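Local coordinates for diphosphomevalonate decarboxylase, putative (Trypanosoma brucei, PDB 2HKE), which probably catalyses the ATP-dependent decarboxylation of (R)-5-diphosphomevalonate to isopentenyl diphosphate in the mevalonate pathway of isoprenoid and sterol synthesis, at residues A[274-279]-A[345-351]; A[244-249]-A[286-292]; A[84-90]-A[130-134]; A[50-54]-A[125-130]. The protein carries 1 engineered substitution. One frame throughout, in Å; residues are numbered along the deposited sequence.

Contact 1 of 4, residues A[274-279]-A[345-351]; sequences RLVKAY and YKKLIDH. With SO4 (sulfate ion), chain D.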
loop_
_atom_site.group_PDB
_atom_site.type_symbol
_atom_site.label_atom_id
_atom_site.label_comp_id
_atom_site.label_asym_id
_atom_site.label_seq_id
_atom_site.Cartn_x
_atom_site.Cartn_y
_atom_site.Cartn_z
ATOM N N ARG A 274 8.948 2.393 -19.713
ATOM C CA ARG A 274 9.944 2.299 -20.765
ATOM C C ARG A 274 11.358 2.485 -20.242
ATOM O O ARG A 274 12.274 1.766 -20.693
ATOM C CB ARG A 274 9.671 3.320 -21.881
ATOM C CG ARG A 274 8.377 3.065 -22.561
ATOM C CD ARG A 274 8.331 3.640 -23.985
ATOM N NE ARG A 274 8.810 5.012 -24.050
ATOM C CZ ARG A 274 8.089 6.076 -23.731
ATOM N NH1 ARG A 274 6.844 5.936 -23.330
ATOM N NH2 ARG A 274 8.620 7.289 -23.843
ATOM N N LEU A 275 11.532 3.431 -19.313
ATOM C CA LEU A 275 12.849 3.738 -18.739
ATOM C C LEU A 275 13.408 2.568 -17.922
ATOM O O LEU A 275 14.593 2.168 -18.065
ATOM C CB LEU A 275 12.737 4.982 -17.868
ATOM C CG LEU A 275 14.016 5.526 -17.262
ATOM C CD1 LEU A 275 15.181 5.628 -18.276
ATOM C CD2 LEU A 275 13.722 6.861 -16.629
ATOM N N VAL A 276 12.582 1.999 -17.071
ATOM C CA VAL A 276 13.043 0.860 -16.288
ATOM C C VAL A 276 13.452 -0.254 -17.231
ATOM O O VAL A 276 14.508 -0.880 -17.050
ATOM C CB VAL A 276 11.967 0.388 -15.304
ATOM C CG1 VAL A 276 12.335 -0.948 -14.671
ATOM C CG2 VAL A 276 11.710 1.509 -14.296
ATOM N N LYS A 277 12.610 -0.538 -18.228
ATOM C CA LYS A 277 12.920 -1.590 -19.187
ATOM C C LYS A 277 14.229 -1.344 -19.927
ATOM O O LYS A 277 15.050 -2.258 -20.100
ATOM C CB LYS A 277 11.778 -1.737 -20.195
ATOM C CG LYS A 277 10.559 -2.407 -19.591
ATOM C CD LYS A 277 9.448 -2.479 -20.632
ATOM C CE LYS A 277 8.246 -3.216 -20.087
ATOM N NZ LYS A 277 7.159 -3.185 -21.106
ATOM N N ALA A 278 14.422 -0.105 -20.363
ATOM C CA ALA A 278 15.617 0.288 -21.118
ATOM C C ALA A 278 16.862 0.222 -20.244
ATOM O O ALA A 278 17.928 -0.163 -20.697
ATOM C CB ALA A 278 15.465 1.693 -21.656
ATOM N N TYR A 279 16.717 0.570 -18.972
ATOM C CA TYR A 279 17.825 0.449 -18.019
ATOM C C TYR A 279 18.229 -0.997 -17.832
ATOM O O TYR A 279 19.385 -1.327 -17.896
ATOM C CB TYR A 279 17.410 1.043 -16.691
ATOM C CG TYR A 279 18.473 1.017 -15.626
ATOM C CD1 TYR A 279 19.693 1.647 -15.835
ATOM C CD2 TYR A 279 18.257 0.380 -14.419
ATOM C CE1 TYR A 279 20.640 1.658 -14.862
ATOM C CE2 TYR A 279 19.231 0.368 -13.426
ATOM C CZ TYR A 279 20.413 1.012 -13.663
ATOM O OH TYR A 279 21.402 1.005 -12.679
ATOM N N TYR A 345 23.756 5.239 -19.572
ATOM C CA TYR A 345 22.443 5.262 -18.907
ATOM C C TYR A 345 21.766 6.604 -19.045
ATOM O O TYR A 345 20.792 6.893 -18.330
ATOM C CB TYR A 345 22.582 4.850 -17.426
ATOM C CG TYR A 345 23.226 3.533 -17.255
ATOM C CD1 TYR A 345 22.696 2.391 -17.852
ATOM C CD2 TYR A 345 24.330 3.370 -16.453
ATOM C CE1 TYR A 345 23.273 1.161 -17.695
ATOM C CE2 TYR A 345 24.916 2.124 -16.301
ATOM C CZ TYR A 345 24.384 1.028 -16.936
ATOM O OH TYR A 345 24.988 -0.205 -16.783
ATOM N N LYS A 346 22.286 7.457 -19.921
ATOM C CA LYS A 346 21.675 8.721 -20.199
ATOM C C LYS A 346 20.950 8.498 -21.527
ATOM O O LYS A 346 21.341 7.646 -22.349
ATOM C CB LYS A 346 22.721 9.841 -20.300
ATOM C CG LYS A 346 23.529 10.055 -19.050
ATOM C CD LYS A 346 24.706 11.001 -19.297
ATOM C CE LYS A 346 25.626 11.061 -18.066
ATOM N NZ LYS A 346 26.609 12.156 -18.203
ATOM N N LYS A 347 19.886 9.248 -21.720
ATOM C CA LYS A 347 19.079 9.187 -22.919
ATOM C C LYS A 347 18.666 7.749 -23.245
ATOM O O LYS A 347 18.903 7.246 -24.352
ATOM C CB LYS A 347 19.820 9.883 -24.093
ATOM C CG LYS A 347 20.001 11.398 -23.881
ATOM C CD LYS A 347 18.666 12.189 -24.092
ATOM C CE LYS A 347 18.767 13.716 -23.678
ATOM N NZ LYS A 347 19.349 14.000 -22.299
ATOM N N LEU A 348 18.020 7.096 -22.288
ATOM C CA LEU A 348 17.567 5.725 -22.497
ATOM C C LEU A 348 16.198 5.692 -23.169
ATOM O O LEU A 348 15.809 4.685 -23.700
ATOM C CB LEU A 348 17.518 4.970 -21.167
ATOM C CG LEU A 348 18.859 4.752 -20.462
ATOM C CD1 LEU A 348 18.649 4.113 -19.098
ATOM C CD2 LEU A 348 19.786 3.905 -21.319
ATOM N N ILE A 349 15.431 6.760 -22.960
ATOM C CA ILE A 349 14.119 6.962 -23.570
ATOM C C ILE A 349 14.040 8.370 -24.118
ATOM O O ILE A 349 14.837 9.222 -23.756
ATOM C CB ILE A 349 12.932 6.744 -22.586
ATOM C CG1 ILE A 349 12.949 7.751 -21.435
ATOM C CG2 ILE A 349 12.936 5.277 -22.100
ATOM C CD1 ILE A 349 11.647 7.789 -20.605
ATOM N N ASP A 350 13.027 8.583 -24.946
ATOM C CA ASP A 350 12.638 9.876 -25.445
ATOM C C ASP A 350 11.376 10.306 -24.696
ATOM O O ASP A 350 10.308 9.742 -24.928
ATOM C CB ASP A 350 12.308 9.733 -26.959
ATOM C CG ASP A 350 11.886 11.038 -27.606
ATOM O OD1 ASP A 350 12.050 12.137 -26.989
ATOM O OD2 ASP A 350 11.390 10.952 -28.772
ATOM N N HIS A 351 11.506 11.281 -23.797
ATOM C CA HIS A 351 10.366 11.800 -23.047
ATOM C C HIS A 351 10.757 13.165 -22.513
ATOM O O HIS A 351 11.930 13.373 -22.127
ATOM C CB HIS A 351 9.990 10.858 -21.877
ATOM C CG HIS A 351 8.730 11.238 -21.171
ATOM N ND1 HIS A 351 7.488 10.988 -21.710
ATOM C CD2 HIS A 351 8.503 11.785 -19.946
ATOM C CE1 HIS A 351 6.551 11.398 -20.869
ATOM N NE2 HIS A 351 7.138 11.879 -19.789
HETATM S S SO4 D . 11.492 5.488 -26.433
HETATM O O1 SO4 D . 10.733 5.468 -27.677
HETATM O O2 SO4 D . 12.901 5.596 -26.739
HETATM O O3 SO4 D . 11.031 6.633 -25.642
HETATM O O4 SO4 D . 11.196 4.249 -25.727
HETATM O O HOH W 1 6.926 9.739 -24.054
#

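Contact 2 of 4, residues A[244-249]-A[286-292]; sequences AMLESD and TALAYTF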
loop_
_atom_site.group_PDB
_atom_site.type_symbol
_atom_site.label_atom_id
_atom_site.label_comp_id
_atom_site.label_asym_id
_atom_site.label_seq_id
_atom_site.Cartn_x
_atom_site.Cartn_y
_atom_site.Cartn_z
ATOM N N ALA A 244 6.682 -8.795 -10.294
ATOM C CA ALA A 244 6.077 -7.498 -9.965
ATOM C C ALA A 244 5.691 -6.694 -11.243
ATOM O O ALA A 244 4.639 -6.035 -11.316
ATOM C CB ALA A 244 7.015 -6.701 -9.082
ATOM N N MET A 245 6.556 -6.728 -12.265
ATOM C CA MET A 245 6.288 -5.995 -13.494
ATOM C C MET A 245 5.181 -6.679 -14.302
ATOM O O MET A 245 4.385 -6.008 -14.934
ATOM C CB MET A 245 7.562 -5.867 -14.326
ATOM C CG MET A 245 8.527 -4.864 -13.663
ATOM S SD MET A 245 10.023 -4.466 -14.512
ATOM C CE MET A 245 10.992 -5.938 -14.241
ATOM N N LEU A 246 5.129 -7.998 -14.278
ATOM C CA LEU A 246 4.033 -8.714 -14.972
ATOM C C LEU A 246 2.707 -8.385 -14.344
ATOM O O LEU A 246 1.742 -8.116 -15.017
ATOM C CB LEU A 246 4.231 -10.219 -14.884
ATOM C CG LEU A 246 5.316 -10.788 -15.782
ATOM C CD1 LEU A 246 5.610 -12.254 -15.368
ATOM C CD2 LEU A 246 4.873 -10.682 -17.241
ATOM N N GLU A 247 2.674 -8.329 -13.034
ATOM C CA GLU A 247 1.449 -8.027 -12.309
ATOM C C GLU A 247 0.997 -6.608 -12.559
ATOM O O GLU A 247 -0.192 -6.326 -12.786
ATOM C CB GLU A 247 1.693 -8.250 -10.818
ATOM C CG GLU A 247 1.511 -9.688 -10.373
ATOM C CD GLU A 247 0.051 -10.093 -10.368
ATOM O OE1 GLU A 247 -0.730 -9.529 -9.558
ATOM O OE2 GLU A 247 -0.342 -10.935 -11.226
ATOM N N SER A 248 1.939 -5.677 -12.536
ATOM C CA SER A 248 1.633 -4.285 -12.819
ATOM C C SER A 248 1.104 -4.117 -14.213
ATOM O O SER A 248 0.103 -3.438 -14.438
ATOM C CB SER A 248 2.907 -3.471 -12.664
ATOM O OG SER A 248 2.653 -2.088 -12.884
ATOM N N ASP A 249 1.782 -4.739 -15.179
ATOM C CA ASP A 249 1.303 -4.679 -16.572
ATOM C C ASP A 249 -0.116 -5.225 -16.679
ATOM O O ASP A 249 -0.981 -4.605 -17.376
ATOM C CB ASP A 249 2.224 -5.494 -17.501
ATOM C CG ASP A 249 3.595 -4.898 -17.671
ATOM O OD1 ASP A 249 3.857 -3.720 -17.328
ATOM O OD2 ASP A 249 4.454 -5.637 -18.232
ATOM N N THR A 286 17.843 -7.724 -14.838
ATOM C CA THR A 286 16.711 -7.073 -14.171
ATOM C C THR A 286 17.210 -6.514 -12.829
ATOM O O THR A 286 17.218 -7.199 -11.810
ATOM C CB THR A 286 15.571 -8.011 -14.012
ATOM O OG1 THR A 286 15.207 -8.556 -15.314
ATOM C CG2 THR A 286 14.337 -7.239 -13.397
ATOM N N ALA A 287 17.692 -5.274 -12.894
ATOM C CA ALA A 287 18.200 -4.573 -11.733
ATOM C C ALA A 287 17.124 -3.774 -10.992
ATOM O O ALA A 287 17.291 -3.384 -9.816
ATOM C CB ALA A 287 19.366 -3.670 -12.166
ATOM N N LEU A 288 16.033 -3.472 -11.684
ATOM C CA LEU A 288 15.074 -2.449 -11.217
ATOM C C LEU A 288 13.699 -2.929 -11.641
ATOM O O LEU A 288 13.544 -3.389 -12.759
ATOM C CB LEU A 288 15.404 -1.061 -11.819
ATOM C CG LEU A 288 14.573 0.144 -11.399
ATOM C CD1 LEU A 288 14.648 0.386 -9.824
ATOM C CD2 LEU A 288 15.001 1.417 -12.162
ATOM N N ALA A 289 12.718 -2.865 -10.733
ATOM C CA ALA A 289 11.348 -3.226 -11.033
ATOM C C ALA A 289 10.432 -2.078 -10.744
ATOM O O ALA A 289 10.676 -1.294 -9.810
ATOM C CB ALA A 289 10.883 -4.446 -10.179
ATOM N N TYR A 290 9.383 -1.946 -11.568
ATOM C CA TYR A 290 8.290 -0.974 -11.348
ATOM C C TYR A 290 7.027 -1.728 -10.904
ATOM O O TYR A 290 6.836 -2.905 -11.229
ATOM C CB TYR A 290 7.999 -0.149 -12.605
ATOM C CG TYR A 290 7.587 -0.965 -13.793
ATOM C CD1 TYR A 290 6.281 -1.502 -13.885
ATOM C CD2 TYR A 290 8.513 -1.263 -14.812
ATOM C CE1 TYR A 290 5.941 -2.325 -14.987
ATOM C CE2 TYR A 290 8.164 -2.042 -15.903
ATOM C CZ TYR A 290 6.873 -2.552 -15.993
ATOM O OH TYR A 290 6.581 -3.349 -17.091
ATOM N N THR A 291 6.162 -1.013 -10.187
ATOM C CA THR A 291 4.785 -1.402 -10.058
ATOM C C THR A 291 3.932 -0.158 -9.887
ATOM O O THR A 291 4.360 0.788 -9.254
ATOM C CB THR A 291 4.548 -2.443 -8.966
ATOM O OG1 THR A 291 3.234 -2.968 -9.124
ATOM C CG2 THR A 291 4.660 -1.855 -7.562
ATOM N N PHE A 292 2.756 -0.171 -10.506
ATOM C CA PHE A 292 1.729 0.823 -10.334
ATOM C C PHE A 292 0.536 0.174 -9.657
ATOM O O PHE A 292 0.225 -0.975 -9.948
ATOM C CB PHE A 292 1.287 1.399 -11.712
ATOM C CG PHE A 292 2.405 2.107 -12.440
ATOM C CD1 PHE A 292 3.359 1.372 -13.101
ATOM C CD2 PHE A 292 2.530 3.498 -12.414
ATOM C CE1 PHE A 292 4.400 1.970 -13.763
ATOM C CE2 PHE A 292 3.576 4.102 -13.047
ATOM C CZ PHE A 292 4.524 3.353 -13.709
HETATM O O HOH W 2 3.261 -5.546 -9.174
HETATM O O HOH W 3 -0.621 -1.629 -12.506
#

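Contact 3 of 4, residues A[84-90]-A[130-134]; sequences HLRSTCP and FKSTT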
loop_
_atom_site.group_PDB
_atom_site.type_symbol
_atom_site.label_atom_id
_atom_site.label_comp_id
_atom_site.label_asym_id
_atom_site.label_seq_id
_atom_site.Cartn_x
_atom_site.Cartn_y
_atom_site.Cartn_z
ATOM N N HIS A 84 -18.323 -4.963 14.217
ATOM C CA HIS A 84 -17.556 -6.175 14.429
ATOM C C HIS A 84 -16.760 -6.071 15.745
ATOM O O HIS A 84 -16.660 -7.037 16.506
ATOM C CB HIS A 84 -16.625 -6.459 13.272
ATOM C CG HIS A 84 -15.971 -7.790 13.378
ATOM N ND1 HIS A 84 -16.707 -8.956 13.442
ATOM C CD2 HIS A 84 -14.681 -8.148 13.509
ATOM C CE1 HIS A 84 -15.885 -9.978 13.591
ATOM N NE2 HIS A 84 -14.651 -9.521 13.620
ATOM N N LEU A 85 -16.258 -4.885 16.008
ATOM C CA LEU A 85 -15.423 -4.663 17.166
ATOM C C LEU A 85 -16.251 -4.919 18.428
ATOM O O LEU A 85 -15.829 -5.627 19.328
ATOM C CB LEU A 85 -14.897 -3.241 17.129
ATOM C CG LEU A 85 -14.067 -2.733 18.288
ATOM C CD1 LEU A 85 -12.608 -3.311 18.236
ATOM C CD2 LEU A 85 -14.122 -1.187 18.278
ATOM N N ARG A 86 -17.443 -4.348 18.472
ATOM C CA ARG A 86 -18.301 -4.459 19.620
ATOM C C ARG A 86 -18.969 -5.799 19.819
ATOM O O ARG A 86 -19.530 -6.043 20.877
ATOM C CB ARG A 86 -19.361 -3.372 19.584
ATOM C CG ARG A 86 -18.821 -2.026 19.853
ATOM C CD ARG A 86 -19.954 -1.062 20.041
ATOM N NE ARG A 86 -19.415 0.213 20.462
ATOM C CZ ARG A 86 -19.410 1.319 19.727
ATOM N NH1 ARG A 86 -19.935 1.355 18.511
ATOM N NH2 ARG A 86 -18.880 2.391 20.240
ATOM N N SER A 87 -18.961 -6.653 18.807
ATOM C CA SER A 87 -19.426 -8.022 18.961
ATOM C C SER A 87 -18.335 -8.976 19.388
ATOM O O SER A 87 -18.591 -10.186 19.500
ATOM C CB SER A 87 -20.053 -8.537 17.668
ATOM O OG SER A 87 -19.113 -8.772 16.652
ATOM N N THR A 88 -17.108 -8.465 19.546
ATOM C CA THR A 88 -15.972 -9.294 19.892
ATOM C C THR A 88 -15.201 -8.674 21.030
ATOM O O THR A 88 -13.996 -8.777 21.099
ATOM C CB THR A 88 -15.091 -9.530 18.642
ATOM O OG1 THR A 88 -14.602 -8.269 18.139
ATOM C CG2 THR A 88 -15.895 -10.278 17.553
ATOM N N CYS A 89 -15.898 -8.026 21.950
ATOM C CA CYS A 89 -15.237 -7.377 23.062
ATOM C C CYS A 89 -16.031 -7.604 24.355
ATOM O O CYS A 89 -17.172 -8.023 24.296
ATOM C CB CYS A 89 -15.035 -5.905 22.768
ATOM S SG CYS A 89 -16.514 -4.929 22.981
ATOM N N PRO A 90 -15.406 -7.369 25.521
ATOM C CA PRO A 90 -16.049 -7.551 26.822
ATOM C C PRO A 90 -17.415 -6.857 26.965
ATOM O O PRO A 90 -17.581 -5.743 26.501
ATOM C CB PRO A 90 -15.048 -6.911 27.776
ATOM C CG PRO A 90 -13.754 -7.199 27.174
ATOM C CD PRO A 90 -14.001 -6.960 25.689
ATOM N N PHE A 130 -10.725 -1.395 23.152
ATOM C CA PHE A 130 -11.909 -2.161 23.495
ATOM C C PHE A 130 -11.603 -3.559 24.016
ATOM O O PHE A 130 -12.528 -4.327 24.313
ATOM C CB PHE A 130 -12.820 -2.254 22.265
ATOM C CG PHE A 130 -13.715 -1.068 22.081
ATOM C CD1 PHE A 130 -13.266 0.075 21.417
ATOM C CD2 PHE A 130 -14.997 -1.069 22.594
ATOM C CE1 PHE A 130 -14.122 1.175 21.247
ATOM C CE2 PHE A 130 -15.853 0.050 22.446
ATOM C CZ PHE A 130 -15.392 1.173 21.783
ATOM N N LYS A 131 -10.320 -3.914 24.037
ATOM C CA LYS A 131 -9.889 -5.269 24.328
ATOM C C LYS A 131 -10.666 -6.321 23.551
ATOM O O LYS A 131 -11.167 -7.330 24.102
ATOM C CB LYS A 131 -9.967 -5.506 25.821
ATOM C CG LYS A 131 -9.329 -4.384 26.597
ATOM C CD LYS A 131 -9.327 -4.655 28.064
ATOM C CE LYS A 131 -8.279 -3.799 28.768
ATOM N NZ LYS A 131 -6.907 -4.260 28.352
ATOM N N SER A 132 -10.751 -6.107 22.235
ATOM C CA SER A 132 -11.465 -7.001 21.358
ATOM C C SER A 132 -10.598 -8.193 21.057
ATOM O O SER A 132 -9.384 -8.063 20.924
ATOM C CB SER A 132 -11.870 -6.288 20.032
ATOM O OG SER A 132 -12.282 -7.159 18.985
ATOM N N THR A 133 -11.230 -9.341 20.876
ATOM C CA THR A 133 -10.518 -10.532 20.482
ATOM C C THR A 133 -10.211 -10.631 18.981
ATOM O O THR A 133 -9.538 -11.578 18.520
ATOM C CB THR A 133 -11.338 -11.767 20.879
ATOM O OG1 THR A 133 -12.657 -11.680 20.311
ATOM C CG2 THR A 133 -11.408 -11.830 22.408
ATOM N N THR A 134 -10.742 -9.708 18.201
ATOM C CA THR A 134 -10.487 -9.767 16.764
ATOM C C THR A 134 -9.053 -9.309 16.466
ATOM O O THR A 134 -8.465 -8.572 17.225
ATOM C CB THR A 134 -11.561 -8.985 15.965
ATOM O OG1 THR A 134 -11.280 -9.119 14.570
ATOM C CG2 THR A 134 -11.531 -7.538 16.302
#

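Contact 4 of 4, residues A[50-54]-A[125-130]; sequences TSVEL and ALIRAF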
loop_
_atom_site.group_PDB
_atom_site.type_symbol
_atom_site.label_atom_id
_atom_site.label_comp_id
_atom_site.label_asym_id
_atom_site.label_seq_id
_atom_site.Cartn_x
_atom_site.Cartn_y
_atom_site.Cartn_z
ATOM N N THR A 50 -3.654 7.262 14.435
ATOM C CA THR A 50 -4.987 7.324 15.065
ATOM C C THR A 50 -4.878 7.241 16.580
ATOM O O THR A 50 -4.133 6.427 17.107
ATOM C CB THR A 50 -5.913 6.169 14.616
ATOM O OG1 THR A 50 -6.170 6.265 13.224
ATOM C CG2 THR A 50 -7.243 6.128 15.364
ATOM N N SER A 51 -5.684 8.058 17.229
ATOM C CA SER A 51 -5.885 8.036 18.668
ATOM C C SER A 51 -7.345 7.723 18.919
ATOM O O SER A 51 -8.239 8.249 18.251
ATOM C CB SER A 51 -5.505 9.389 19.303
ATOM O OG SER A 51 -4.084 9.543 19.368
ATOM N N VAL A 52 -7.609 6.846 19.870
ATOM C CA VAL A 52 -8.977 6.581 20.250
ATOM C C VAL A 52 -9.125 6.758 21.763
ATOM O O VAL A 52 -8.186 6.458 22.513
ATOM C CB VAL A 52 -9.453 5.166 19.794
ATOM C CG1 VAL A 52 -9.254 4.989 18.269
ATOM C CG2 VAL A 52 -8.724 4.050 20.565
ATOM N N GLU A 53 -10.305 7.212 22.179
ATOM C CA GLU A 53 -10.636 7.315 23.609
ATOM C C GLU A 53 -12.012 6.741 23.885
ATOM O O GLU A 53 -12.970 7.137 23.250
ATOM C CB GLU A 53 -10.579 8.775 24.050
ATOM C CG GLU A 53 -10.446 8.939 25.580
ATOM C CD GLU A 53 -10.753 10.366 26.075
ATOM O OE1 GLU A 53 -10.806 11.346 25.282
ATOM O OE2 GLU A 53 -10.971 10.495 27.293
ATOM N N LEU A 54 -12.115 5.781 24.808
ATOM C CA LEU A 54 -13.443 5.255 25.178
ATOM C C LEU A 54 -14.104 6.274 26.079
ATOM O O LEU A 54 -13.434 6.914 26.887
ATOM C CB LEU A 54 -13.382 3.894 25.875
ATOM C CG LEU A 54 -13.072 2.641 25.046
ATOM C CD1 LEU A 54 -13.721 1.411 25.665
ATOM C CD2 LEU A 54 -13.553 2.766 23.637
ATOM N N ALA A 125 -5.763 0.570 17.031
ATOM C CA ALA A 125 -6.094 1.433 18.177
ATOM C C ALA A 125 -7.412 0.999 18.803
ATOM O O ALA A 125 -7.521 0.930 20.021
ATOM C CB ALA A 125 -6.150 2.932 17.740
ATOM N N LEU A 126 -8.414 0.692 17.982
ATOM C CA LEU A 126 -9.709 0.302 18.470
ATOM C C LEU A 126 -9.659 -1.035 19.199
ATOM O O LEU A 126 -10.307 -1.210 20.226
ATOM C CB LEU A 126 -10.726 0.219 17.337
ATOM C CG LEU A 126 -11.232 1.549 16.811
ATOM C CD1 LEU A 126 -11.957 1.371 15.474
ATOM C CD2 LEU A 126 -12.106 2.219 17.880
ATOM N N ILE A 127 -8.921 -1.979 18.645
ATOM C CA ILE A 127 -8.853 -3.332 19.195
ATOM C C ILE A 127 -8.178 -3.233 20.584
ATOM O O ILE A 127 -8.622 -3.877 21.503
ATOM C CB ILE A 127 -8.088 -4.292 18.267
ATOM C CG1 ILE A 127 -8.978 -4.730 17.095
ATOM C CG2 ILE A 127 -7.601 -5.541 19.012
ATOM C CD1 ILE A 127 -8.177 -5.251 15.916
ATOM N N ARG A 128 -7.148 -2.426 20.712
ATOM C CA ARG A 128 -6.481 -2.274 22.007
ATOM C C ARG A 128 -7.427 -1.632 23.009
ATOM O O ARG A 128 -7.641 -2.170 24.102
ATOM C CB ARG A 128 -5.185 -1.506 21.913
ATOM C CG ARG A 128 -4.442 -1.528 23.255
ATOM C CD ARG A 128 -3.059 -1.128 23.197
ATOM N NE ARG A 128 -2.204 -2.206 22.753
ATOM C CZ ARG A 128 -0.889 -2.130 22.751
ATOM N NH1 ARG A 128 -0.267 -1.025 23.160
ATOM N NH2 ARG A 128 -0.201 -3.153 22.309
ATOM N N ALA A 129 -8.059 -0.534 22.612
ATOM C CA ALA A 129 -8.956 0.216 23.506
ATOM C C ALA A 129 -10.126 -0.594 24.015
ATOM O O ALA A 129 -10.491 -0.483 25.192
ATOM C CB ALA A 129 -9.495 1.488 22.789
ATOM N N PHE A 130 -10.725 -1.395 23.152
ATOM C CA PHE A 130 -11.909 -2.161 23.495
ATOM C C PHE A 130 -11.603 -3.559 24.016
ATOM O O PHE A 130 -12.528 -4.327 24.313
ATOM C CB PHE A 130 -12.820 -2.254 22.265
ATOM C CG PHE A 130 -13.715 -1.068 22.081
ATOM C CD1 PHE A 130 -13.266 0.075 21.417
ATOM C CD2 PHE A 130 -14.997 -1.069 22.594
ATOM C CE1 PHE A 130 -14.122 1.175 21.247
ATOM C CE2 PHE A 130 -15.853 0.050 22.446
ATOM C CZ PHE A 130 -15.392 1.173 21.783
#

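Contact 1 of 4, residues A[274-279]-A[345-351]
Sulfate oxygen O3 is gripped by three N-H groups from both segments. The backbone N of Asp350 donates to it at 2.9 Å with an N-H...O angle of 162°. Arg274 supplies the other two, from NE and NH2, along more bent paths. Arg274 NE also donates to sulfate O4, 3.0 Å away. The contact lays the loop 345-351 along helix 267-283 in the C-terminal domain, a member of the GHMP kinase C-terminal clan. The sulfate probably comes from the crystallisation liquor. The Arg274 chain bends at chi3 (-47°), which turns the guanidinium edge toward the anion. Water 1 accepts from Arg274 NH2 and hydrogen-bonds His351 ND1, while His351 NE2 bonds to Asp268.

Apolar packing continues along the helix. Ile349 CG2 sits 3.6 Å from the backbone N of Leu275, and its CD1 reaches toward Leu275 CB. Leu348 lies across Leu275 at about a right angle, with its CB 3.8 Å from Leu275 CD1. Ala278 CB approaches the same Leu348 CB. Further along, Tyr279 and Tyr345 form a T-shaped pair with planes at 68°. Tyr279 OH bonds to Glu309 of helix 307-317. In the pair, the Tyr279 edge is presented to one Tyr345 face, and Tyr279 CE1 lies 3.7 Å from Tyr345 CD1, near the rim of that ring.

Contact 2 of 4, residues A[244-249]-A[286-292]
Met245 lies over one face of the Tyr290 ring. Its CG is 3.6 Å from the ring centroid and only 10° off the normal, a CH-pi contact over the ring centre. Met245 SD adds an oblique Met-aromatic contact, 3.4 Å from Tyr290 CE2. The Met245 side chain then bends at chi3 (-75°), and Met245 CE meets Thr286 CG2 tip to tip.

At the ring edge, Tyr290 OH donates to Asp249 OD1 at 2.8 Å. The oxygen is met on its syn side, somewhat out of the carboxylate plane. Ser248 OG lies near the plane of the same ring and accepts from Phe292 N at 3.1 Å.

These groups join helix 237-256 to strand 288-291, an outermost strand of the five-stranded mixed sheet of the C-terminal domain. Segments 244-249 and 288-291 run in the same general direction, their axes 26° apart and 7.0 Å at closest approach.

Two waters bridge the segments. Water 2 donates to Ala244 O and accepts from Thr291 OG1, both at 2.6 Å. Water 3 donates to Ser248 O and Phe292 O. Lys18 NZ hydrogen-bonds Thr291 OG1 and Phe292 O. Helix 267-283 also packs on Tyr290, through Ile273 and Lys277.

Contact 3 of 4, residues A[84-90]-A[130-134]
A Schellman motif ends helix 114-130 at Lys131, and the chain beyond it packs against the end of helix 76-86 and the turn that follows it. The carbonyl O of Thr88 accepts from Thr133 N at 2.8 Å. Ser132 CA also makes a C-H...O contact with Thr88 O. The hydroxyls Thr88 OG1 and Ser132 OG lie 2.7 Å apart. Ser132 OG accepts from Thr134 N at 3.1 Å, closing an ST turn. With chi1 at 165°, Ser132 OG is anti to its own backbone N and can meet both Thr88 OG1 and the N-H of Thr134.

Both helix ends belong to the N-terminal domain, of the ribosomal S5-like clan. On the apolar side, Leu85 CD2 sits over one face of the Phe130 ring, 3.5 Å from Phe130 CD1 and displaced toward the rim. Leu85 CD1 turns to Ser132 CB, 3.6 Å away. Arg86 passes beside the same ring, its guanidinium plane turned 83° from it. A salt bridge to Asp61 and a hydrogen bond to Lys96 O hold Arg86 NH2.

Contact 4 of 4, residues A[50-54]-A[125-130]
Val52 points from strand 48-55 onto helix 114-130, in a helix-on-sheet packing of the N-terminal domain. The axes of segments 50-54 and 125-130 run 25° apart and approach to 8.3 Å. Every second strand residue, Thr50, Val52 and Leu54, points toward the helix.

Both Val52 methyls touch Ala125; CG1 also reaches Leu126 and CG2 reaches Ala129. Chi1 at -55°, with CG1 anti to the carbonyl carbon, turns Val52 CG1 to Ala125 CB at 3.8 Å and Leu126 CD2 at 4.0 Å. Val52 CG2 presses on Ala129 CB at 3.5 Å, a tight pair. The small side chains of Ala125 and Ala129 probably help the strand approach. Thr50 turns its methyl CG2 to Ala125 CB, while its OG1 bonds to Ser102 of strand 97-104.

Leu54 has its CG beside the backbone N (chi1 -74°), and its branched end reaches Phe130. The exact placing of Leu54 CD2 there is doubtful. As modelled, Leu54 CD1 lies 4.1 Å from the Phe130 ring centroid.

How the contacts relate
The four contacts form two pairs, one in each domain. Contacts 3 and 4 lie in the N-terminal domain, with centres about 11 Å apart. They share Phe130, at the end of helix 114-130, so that helix meets both strand 48-55 and helix 76-86. Contacts 1 and 2 lie in the C-terminal domain, with centres about 15 Å apart. They touch where Val276 and Lys277 pack on Leu288 and Tyr290, placing helix 267-283 between loop 345-351 and strand 288-291. Within each pair the segments alternate along the chain. Both N-terminal contacts close before the C-terminal ones open. The pairs lie on opposite sides of the chain's centre, and neither crosses between the domains.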